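Local coordinates for protein lovastatin nonaketide synthase, polyketide synthase component (Aspergillus terreus, PDB 7CPX) that builds the dihydromonacolin L precursor of lovastatin as a homodimeric, multidomain polyketide synthase, condensing malonyl units and reducing and methylating the growing chain, at residues A523-S528 and D883-S888. The protein carries 2 engineered substitutions. Residues are numbered along the deposited sequence; the frame is centred on the assembly and turned at random.
Sequences AIVGHS and DLDSFS
Val525 sets its side chain against the first turn of helix 883-898, on Asp885 and Ser888, about one helical turn apart. Its CG1 does most of the touching: it lies 3.6 Å from CB of Asp885 and also meets CB of Ser888 at 3.9 Å, the two partners lying roughly at right angles about it. That branch stands anti to the backbone N (chi1 175°), which carries it out to the helix, while CG2 rests near the carbonyl group of Ser888. Two residues on, the His527 ring lies over Leu884 in a CH-pi contact. CD2 of Leu884 sits 4.0 Å from the centroid of the His527 ring and 17° off its normal, so a methyl faces the ring from above, with ND1 among the ring atoms nearest to it. Between these two apolar contacts the carboxylate of Asp885 turns to the connecting backbone, its OD1 3.6 Å from N of His527, too far for a hydrogen bond.

Further out, Ile524 packs on helix 529-542, whose N-cap is Ser528. The contact joins the end of the middle strand, 520-524, of a three-stranded antiparallel sheet, probably in the ketosynthase-acyltransferase linker as in related synthases, to the start of helix 883-898, at the C-terminal end of the malonyl-CoA:ACP transacylase domain. It exemplifies a loop seated on a helix by a valine branch and a CH-pi contact, consistent with nonpolar fit as the main link between the segments; a weak bond from Ala523 N to Glu896 lies further along the helix.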
loop_
_atom_site.group_PDB
_atom_site.type_symbol
_atom_site.label_atom_id
_atom_site.label_comp_id
_atom_site.label_asym_id
_atom_site.label_seq_id
_atom_site.Cartn_x
_atom_site.Cartn_y
_atom_site.Cartn_z
ATOM N N ALA A 523 -20.541 -55.715 -2.080
ATOM C CA ALA A 523 -20.827 -56.748 -1.099
ATOM C C ALA A 523 -19.814 -57.869 -1.255
ATOM O O ALA A 523 -19.465 -58.246 -2.378
ATOM C CB ALA A 523 -22.251 -57.278 -1.263
ATOM N N ILE A 524 -19.350 -58.395 -0.128
ATOM C CA ILE A 524 -18.313 -59.412 -0.082
ATOM C C ILE A 524 -18.916 -60.678 0.506
ATOM O O ILE A 524 -19.687 -60.621 1.472
ATOM C CB ILE A 524 -17.107 -58.937 0.752
ATOM C CG1 ILE A 524 -16.676 -57.533 0.320
ATOM C CG2 ILE A 524 -15.961 -59.908 0.622
ATOM C CD1 ILE A 524 -16.311 -57.412 -1.146
ATOM N N VAL A 525 -18.564 -61.819 -0.077
ATOM C CA VAL A 525 -19.125 -63.109 0.298
ATOM C C VAL A 525 -18.032 -63.933 0.963
ATOM O O VAL A 525 -16.951 -64.116 0.392
ATOM C CB VAL A 525 -19.703 -63.845 -0.924
ATOM C CG1 VAL A 525 -20.180 -65.230 -0.539
ATOM C CG2 VAL A 525 -20.843 -63.043 -1.526
ATOM N N GLY A 526 -18.318 -64.426 2.165
ATOM C CA GLY A 526 -17.373 -65.252 2.888
ATOM C C GLY A 526 -17.950 -65.817 4.169
ATOM O O GLY A 526 -18.562 -65.089 4.956
ATOM N N HIS A 527 -17.761 -67.119 4.387
ATOM C CA HIS A 527 -18.304 -67.759 5.579
ATOM C C HIS A 527 -17.503 -67.398 6.825
ATOM O O HIS A 527 -18.082 -67.177 7.894
ATOM C CB HIS A 527 -18.332 -69.276 5.394
ATOM C CG HIS A 527 -18.885 -70.017 6.571
ATOM N ND1 HIS A 527 -18.513 -71.307 6.880
ATOM C CD2 HIS A 527 -19.786 -69.650 7.513
ATOM C CE1 HIS A 527 -19.157 -71.703 7.963
ATOM N NE2 HIS A 527 -19.937 -70.715 8.367
ATOM N N SER A 528 -16.182 -67.336 6.710
ATOM C CA SER A 528 -15.294 -67.107 7.840
ATOM C C SER A 528 -14.406 -65.896 7.568
ATOM O O SER A 528 -14.495 -65.250 6.520
ATOM C CB SER A 528 -14.445 -68.349 8.122
ATOM O OG SER A 528 -13.620 -68.663 7.013
ATOM N N ASP A 883 -22.417 -73.533 -0.112
ATOM C CA ASP A 883 -23.807 -73.153 0.119
ATOM C C ASP A 883 -23.899 -71.823 0.858
ATOM O O ASP A 883 -24.677 -70.938 0.478
ATOM C CB ASP A 883 -24.521 -74.258 0.898
ATOM C CG ASP A 883 -24.403 -75.613 0.229
ATOM O OD1 ASP A 883 -24.428 -75.665 -1.018
ATOM O OD2 ASP A 883 -24.281 -76.624 0.950
ATOM N N LEU A 884 -23.106 -71.662 1.922
ATOM C CA LEU A 884 -23.102 -70.394 2.643
ATOM C C LEU A 884 -22.704 -69.259 1.715
ATOM O O LEU A 884 -23.336 -68.197 1.707
ATOM C CB LEU A 884 -22.147 -70.449 3.839
ATOM C CG LEU A 884 -22.317 -71.536 4.903
ATOM C CD1 LEU A 884 -23.750 -72.037 4.972
ATOM C CD2 LEU A 884 -21.348 -72.678 4.655
ATOM N N ASP A 885 -21.654 -69.470 0.920
ATOM C CA ASP A 885 -21.220 -68.438 -0.012
ATOM C C ASP A 885 -22.296 -68.150 -1.047
ATOM O O ASP A 885 -22.517 -66.994 -1.413
ATOM C CB ASP A 885 -19.918 -68.856 -0.694
ATOM C CG ASP A 885 -18.783 -69.057 0.291
ATOM O OD1 ASP A 885 -19.012 -68.891 1.507
ATOM O OD2 ASP A 885 -17.660 -69.379 -0.152
ATOM N N SER A 886 -22.983 -69.186 -1.529
ATOM C CA SER A 886 -24.024 -68.976 -2.530
ATOM C C SER A 886 -25.153 -68.112 -1.976
ATOM O O SER A 886 -25.567 -67.126 -2.600
ATOM C CB SER A 886 -24.563 -70.323 -3.008
ATOM O OG SER A 886 -23.522 -71.140 -3.512
ATOM N N PHE A 887 -25.668 -68.470 -0.797
ATOM C CA PHE A 887 -26.768 -67.701 -0.223
ATOM C C PHE A 887 -26.320 -66.292 0.151
ATOM O O PHE A 887 -27.065 -65.320 -0.045
ATOM C CB PHE A 887 -27.337 -68.425 0.994
ATOM C CG PHE A 887 -28.491 -67.712 1.632
ATOM C CD1 PHE A 887 -29.766 -67.817 1.103
ATOM C CD2 PHE A 887 -28.301 -66.930 2.756
ATOM C CE1 PHE A 887 -30.830 -67.158 1.687
ATOM C CE2 PHE A 887 -29.358 -66.271 3.344
ATOM C CZ PHE A 887 -30.625 -66.383 2.809
ATOM N N SER A 888 -25.108 -66.158 0.694
ATOM C CA SER A 888 -24.596 -64.838 1.028
ATOM C C SER A 888 -24.398 -63.992 -0.220
ATOM O O SER A 888 -24.586 -62.777 -0.172
ATOM C CB SER A 888 -23.285 -64.965 1.800
ATOM O OG SER A 888 -22.731 -63.692 2.079
#